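Local coordinates for HpcH/HpaI aldolase/citrate lyase family protein (Burkholderia cenocepacia, PDB 4MF4) that belongs to the HpcH/HpaI aldolase/citrate lyase family and is built as a closed barrel of eight parallel strands with helices packed around it, at residues A[109-119]-A[173-183]. Sequence-based numbering, arbitrary orientation.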
ATOM      1  N   ILE A 109       5.540 -26.357 -18.006  1.00 18.82           N
ATOM      2  CA  ILE A 109       6.481 -26.524 -19.128  1.00 19.59           C
ATOM      3  C   ILE A 109       6.203 -27.920 -19.704  1.00 20.45           C
ATOM      4  O   ILE A 109       6.388 -28.913 -19.000  1.00 20.92           O
ATOM      5  CB  ILE A 109       7.953 -26.417 -18.676  1.00 19.02           C
ATOM      6  CG1 ILE A 109       8.293 -24.996 -18.196  1.00 18.35           C
ATOM      7  CG2 ILE A 109       8.902 -26.868 -19.775  1.00 18.50           C
ATOM      8  CD1 ILE A 109       8.302 -23.925 -19.259  1.00 18.22           C
ATOM      9  N   GLU A 110       5.783 -27.992 -20.963  1.00 21.73           N
ATOM     10  CA  GLU A 110       5.345 -29.262 -21.538  1.00 21.93           C
ATOM     11  C   GLU A 110       6.156 -29.799 -22.692  1.00 19.93           C
ATOM     12  O   GLU A 110       6.038 -30.980 -23.021  1.00 19.08           O
ATOM     13  CB  GLU A 110       3.921 -29.098 -22.006  1.00 25.45           C
ATOM     14  CG  GLU A 110       3.028 -28.606 -20.896  1.00 27.59           C
ATOM     15  CD  GLU A 110       1.573 -28.751 -21.266  1.00 34.08           C
ATOM     16  OE1 GLU A 110       0.896 -29.633 -20.718  1.00 35.19           O
ATOM     17  OE2 GLU A 110       1.135 -27.996 -22.160  1.00 39.19           O
ATOM     18  N   THR A 111       6.947 -28.943 -23.337  1.00 18.45           N
ATOM     19  CA  THR A 111       7.767 -29.356 -24.466  1.00 17.98           C
ATOM     20  C   THR A 111       9.180 -28.799 -24.361  1.00 17.63           C
ATOM     21  O   THR A 111       9.422 -27.856 -23.647  1.00 16.31           O
ATOM     22  CB  THR A 111       7.165 -28.835 -25.780  1.00 17.93           C
ATOM     23  OG1 THR A 111       7.182 -27.408 -25.761  1.00 17.02           O
ATOM     24  CG2 THR A 111       5.691 -29.310 -25.945  1.00 17.86           C
ATOM     25  N   PRO A 112      10.122 -29.379 -25.109  1.00 18.37           N
ATOM     26  CA  PRO A 112      11.426 -28.813 -25.031  1.00 18.45           C
ATOM     27  C   PRO A 112      11.425 -27.404 -25.635  1.00 18.67           C
ATOM     28  O   PRO A 112      12.192 -26.601 -25.186  1.00 18.05           O
ATOM     29  CB  PRO A 112      12.305 -29.799 -25.824  1.00 19.76           C
ATOM     30  CG  PRO A 112      11.379 -30.657 -26.592  1.00 19.91           C
ATOM     31  CD  PRO A 112      10.103 -30.671 -25.813  1.00 19.05           C
ATOM     32  N   ASP A 113      10.553 -27.105 -26.601  1.00 18.61           N
ATOM     33  CA  ASP A 113      10.400 -25.692 -27.082  1.00 21.26           C
ATOM     34  C   ASP A 113       9.973 -24.733 -25.991  1.00 17.99           C
ATOM     35  O   ASP A 113      10.519 -23.680 -25.908  1.00 18.22           O
ATOM     36  CB  ASP A 113       9.454 -25.559 -28.284  1.00 23.79           C
ATOM     37  CG  ASP A 113      10.099 -26.029 -29.562  1.00 29.38           C
ATOM     38  OD1 ASP A 113      11.288 -26.407 -29.506  1.00 32.63           O
ATOM     39  OD2 ASP A 113       9.440 -26.027 -30.629  1.00 33.55           O
ATOM     40  N   ASP A 114       9.026 -25.111 -25.149  1.00 17.52           N
ATOM     41  CA  ASP A 114       8.662 -24.294 -24.005  1.00 16.77           C
ATOM     42  C   ASP A 114       9.874 -24.017 -23.098  1.00 16.04           C
ATOM     43  O   ASP A 114      10.060 -22.923 -22.632  1.00 16.07           O
ATOM     44  CB  ASP A 114       7.616 -25.023 -23.113  1.00 16.98           C
ATOM     45  CG  ASP A 114       6.232 -25.170 -23.764  1.00 18.06           C
ATOM     46  OD1 ASP A 114       5.956 -24.558 -24.807  1.00 19.32           O
ATOM     47  OD2 ASP A 114       5.439 -25.947 -23.225  1.00 19.18           O
ATOM     48  N   ALA A 115      10.631 -25.063 -22.782  1.00 16.66           N
ATOM     49  CA  ALA A 115      11.797 -24.972 -21.891  1.00 16.38           C
ATOM     50  C   ALA A 115      12.869 -24.060 -22.491  1.00 16.50           C
ATOM     51  O   ALA A 115      13.388 -23.164 -21.811  1.00 15.82           O
ATOM     52  CB  ALA A 115      12.374 -26.371 -21.641  1.00 16.25           C
ATOM     53  N   ALA A 116      13.181 -24.279 -23.769  1.00 16.41           N
ATOM     54  CA  ALA A 116      14.128 -23.411 -24.496  1.00 16.49           C
ATOM     55  C   ALA A 116      13.673 -21.934 -24.511  1.00 16.64           C
ATOM     56  O   ALA A 116      14.479 -21.047 -24.343  1.00 17.73           O
ATOM     57  CB  ALA A 116      14.305 -23.903 -25.931  1.00 16.60           C
ATOM     58  N   HIS A 117      12.395 -21.687 -24.726  1.00 16.70           N
ATOM     59  CA  HIS A 117      11.855 -20.301 -24.720  1.00 17.78           C
ATOM     60  C   HIS A 117      12.028 -19.665 -23.325  1.00 16.76           C
ATOM     61  O   HIS A 117      12.488 -18.557 -23.193  1.00 16.93           O
ATOM     62  CB  HIS A 117      10.399 -20.290 -25.183  1.00 18.98           C
ATOM     63  CG  HIS A 117       9.804 -18.915 -25.234  1.00 19.84           C
ATOM     64  ND1 HIS A 117       8.732 -18.533 -24.463  1.00 20.65           N
ATOM     65  CD2 HIS A 117      10.179 -17.812 -25.920  1.00 20.34           C
ATOM     66  CE1 HIS A 117       8.433 -17.267 -24.709  1.00 20.60           C
ATOM     67  NE2 HIS A 117       9.309 -16.802 -25.577  1.00 19.46           N
ATOM     68  N   ALA A 118      11.750 -20.422 -22.283  1.00 16.86           N
ATOM     69  CA  ALA A 118      11.870 -19.984 -20.908  1.00 16.46           C
ATOM     70  C   ALA A 118      13.295 -19.561 -20.633  1.00 16.58           C
ATOM     71  O   ALA A 118      13.540 -18.463 -20.137  1.00 16.88           O
ATOM     72  CB  ALA A 118      11.434 -21.113 -19.965  1.00 16.74           C
ATOM     73  N   VAL A 119      14.243 -20.369 -21.078  1.00 16.76           N
ATOM     74  CA  VAL A 119      15.660 -20.023 -20.962  1.00 16.78           C
ATOM     75  C   VAL A 119      16.035 -18.762 -21.716  1.00 18.17           C
ATOM     76  O   VAL A 119      16.708 -17.923 -21.150  1.00 18.91           O
ATOM     77  CB  VAL A 119      16.605 -21.181 -21.424  1.00 16.28           C
ATOM     78  CG1 VAL A 119      18.077 -20.740 -21.450  1.00 16.03           C
ATOM     79  CG2 VAL A 119      16.475 -22.372 -20.494  1.00 15.86           C
ATOM     80  N   GLU A 173       7.702 -35.804 -22.811  1.00 26.66           N
ATOM     81  CA  GLU A 173       8.736 -34.996 -23.400  1.00 24.57           C
ATOM     82  C   GLU A 173       9.900 -34.769 -22.443  1.00 21.74           C
ATOM     83  O   GLU A 173      10.824 -34.049 -22.773  1.00 19.83           O
ATOM     84  CB  GLU A 173       8.112 -33.622 -23.815  1.00 25.68           C
ATOM     85  CG  GLU A 173       7.201 -33.654 -25.046  1.00 28.61           C
ATOM     86  CD  GLU A 173       8.008 -33.778 -26.341  1.00 31.71           C
ATOM     87  OE1 GLU A 173       7.643 -33.173 -27.359  1.00 36.35           O
ATOM     88  OE2 GLU A 173       9.052 -34.430 -26.333  1.00 31.23           O
ATOM     89  N   VAL A 174       9.891 -35.418 -21.276  1.00 21.38           N
ATOM     90  CA  VAL A 174      10.761 -35.019 -20.177  1.00 18.99           C
ATOM     91  C   VAL A 174      12.250 -35.267 -20.405  1.00 19.27           C
ATOM     92  O   VAL A 174      13.082 -34.503 -19.935  1.00 18.46           O
ATOM     93  CB  VAL A 174      10.343 -35.617 -18.836  1.00 18.99           C
ATOM     94  CG1 VAL A 174      10.630 -37.110 -18.785  1.00 19.04           C
ATOM     95  CG2 VAL A 174      11.100 -34.910 -17.696  1.00 19.81           C
ATOM     96  N   GLU A 175      12.603 -36.307 -21.150  1.00 19.83           N
ATOM     97  CA  GLU A 175      14.009 -36.537 -21.432  1.00 20.66           C
ATOM     98  C   GLU A 175      14.543 -35.398 -22.341  1.00 20.78           C
ATOM     99  O   GLU A 175      15.625 -34.894 -22.125  1.00 21.18           O
ATOM    100  CB  GLU A 175      14.243 -37.945 -22.026  1.00 22.06           C
ATOM    101  CG  GLU A 175      13.820 -39.083 -21.060  1.00 23.23           C
ATOM    102  CD  GLU A 175      12.321 -39.433 -21.082  1.00 24.95           C
ATOM    103  OE1 GLU A 175      11.555 -38.898 -21.938  1.00 26.69           O
ATOM    104  OE2 GLU A 175      11.874 -40.267 -20.234  1.00 25.67           O
ATOM    105  N   ARG A 176      13.774 -34.977 -23.322  1.00 21.41           N
ATOM    106  CA  ARG A 176      14.211 -33.872 -24.210  1.00 21.83           C
ATOM    107  C   ARG A 176      14.168 -32.502 -23.489  1.00 19.79           C
ATOM    108  O   ARG A 176      14.953 -31.594 -23.807  1.00 18.29           O
ATOM    109  CB  ARG A 176      13.332 -33.831 -25.463  1.00 24.53           C
ATOM    110  CG  ARG A 176      13.450 -35.060 -26.379  1.00 28.84           C
ATOM    111  CD  ARG A 176      12.214 -35.187 -27.276  1.00 33.66           C
ATOM    112  NE  ARG A 176      12.300 -34.306 -28.451  1.00 38.90           N
ATOM    113  CZ  ARG A 176      11.284 -33.639 -29.025  1.00 41.35           C
ATOM    114  NH1 ARG A 176      10.049 -33.677 -28.542  1.00 42.42           N
ATOM    115  NH2 ARG A 176      11.523 -32.889 -30.087  1.00 42.61           N
ATOM    116  N   ILE A 177      13.209 -32.328 -22.564  1.00 17.83           N
ATOM    117  CA  ILE A 177      13.214 -31.146 -21.688  1.00 16.90           C
ATOM    118  C   ILE A 177      14.491 -31.108 -20.841  1.00 17.36           C
ATOM    119  O   ILE A 177      15.172 -30.094 -20.771  1.00 17.58           O
ATOM    120  CB  ILE A 177      11.970 -31.090 -20.800  1.00 16.45           C
ATOM    121  CG1 ILE A 177      10.743 -30.845 -21.686  1.00 16.18           C
ATOM    122  CG2 ILE A 177      12.103 -29.982 -19.749  1.00 16.25           C
ATOM    123  CD1 ILE A 177       9.429 -31.074 -20.999  1.00 16.40           C
ATOM    124  N   ALA A 178      14.834 -32.233 -20.231  1.00 17.50           N
ATOM    125  CA  ALA A 178      16.056 -32.327 -19.430  1.00 17.93           C
ATOM    126  C   ALA A 178      17.336 -32.009 -20.210  1.00 18.74           C
ATOM    127  O   ALA A 178      18.268 -31.435 -19.648  1.00 18.67           O
ATOM    128  CB  ALA A 178      16.160 -33.700 -18.835  1.00 18.57           C
ATOM    129  N   ALA A 179      17.372 -32.383 -21.482  1.00 19.16           N
ATOM    130  CA  ALA A 179      18.549 -32.148 -22.333  1.00 19.30           C
ATOM    131  C   ALA A 179      18.591 -30.734 -22.899  1.00 18.93           C
ATOM    132  O   ALA A 179      19.559 -30.368 -23.564  1.00 19.14           O
ATOM    133  CB  ALA A 179      18.582 -33.141 -23.471  1.00 20.08           C
ATOM    134  N   THR A 180      17.573 -29.915 -22.626  1.00 18.36           N
ATOM    135  CA  THR A 180      17.581 -28.509 -23.081  1.00 18.60           C
ATOM    136  C   THR A 180      18.660 -27.702 -22.346  1.00 18.96           C
ATOM    137  O   THR A 180      18.621 -27.566 -21.097  1.00 18.01           O
ATOM    138  CB  THR A 180      16.209 -27.837 -22.862  1.00 18.52           C
ATOM    139  OG1 THR A 180      15.218 -28.518 -23.633  1.00 19.02           O
ATOM    140  CG2 THR A 180      16.210 -26.380 -23.257  1.00 19.04           C
ATOM    141  N   PRO A 181      19.623 -27.125 -23.104  1.00 20.64           N
ATOM    142  CA  PRO A 181      20.662 -26.349 -22.410  1.00 20.10           C
ATOM    143  C   PRO A 181      20.068 -25.180 -21.612  1.00 18.81           C
ATOM    144  O   PRO A 181      19.140 -24.504 -22.051  1.00 18.49           O
ATOM    145  CB  PRO A 181      21.547 -25.844 -23.561  1.00 20.85           C
ATOM    146  CG  PRO A 181      21.398 -26.873 -24.623  1.00 20.79           C
ATOM    147  CD  PRO A 181      19.949 -27.297 -24.541  1.00 21.45           C
ATOM    148  N   GLY A 182      20.590 -24.945 -20.425  1.00 18.80           N
ATOM    149  CA  GLY A 182      20.033 -23.907 -19.573  1.00 17.94           C
ATOM    150  C   GLY A 182      18.951 -24.340 -18.591  1.00 17.78           C
ATOM    151  O   GLY A 182      18.549 -23.543 -17.743  1.00 17.82           O
ATOM    152  N   VAL A 183      18.460 -25.573 -18.690  1.00 16.65           N
ATOM    153  CA  VAL A 183      17.535 -26.134 -17.697  1.00 16.47           C
ATOM    154  C   VAL A 183      18.361 -26.663 -16.524  1.00 16.30           C
ATOM    155  O   VAL A 183      19.109 -27.621 -16.672  1.00 16.89           O
ATOM    156  CB  VAL A 183      16.661 -27.274 -18.283  1.00 16.01           C
ATOM    157  CG1 VAL A 183      15.956 -28.080 -17.179  1.00 16.44           C
ATOM    158  CG2 VAL A 183      15.652 -26.691 -19.236  1.00 15.38           C
TER
HETATM  159  O   HOH W   1      15.128 -27.452 -26.233  1.00 27.76           O
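P112, in the first turn of helix 112-121, lies against the side chains of E173 and R176. Its CG sits over the centre of one face of the R176 guanidinium, 3.8 Å above the plane. P112 CD meets the E173 carboxylate, 3.8 Å from E173 CD, and the two side chains cross at about a right angle. A salt bridge from R176 NH1 to the syn lone pair of E173 OE2, nearly in the guanidinium plane, ties these two groups together beside the ring. A bend at chi2 (-75°) turns the E173 carboxylate back beside P112 CD and R176 NH1. E173 CB comes 3.5 Å from E110 O. I177 lies deeper. Its CG1 packs on T111 C, and its CG2 is 4.1 Å from A115 CB. The protein is a TIM barrel, and helices 112-121 and 174-178 lie side by side outside its sheet. The axes of 112-119 and 174-178 run nearly parallel, 22° apart. I109, I177 and V183 also touch V163 of strand 160-165 beneath them. T111 and D114 form a capping box at the start of helix 112-121, with D114 N donating to T111 OG1. T180 has its CG2 anti to the backbone N (OG1 at chi1 -62°), which brings the methyl to 3.7 Å from A116 N. One water joins T180 OG1 to P112 O, to which it donates. Further along, V119 CG2 reaches the backbone of the type II turn T180-V183, 3.6 Å from G182 O.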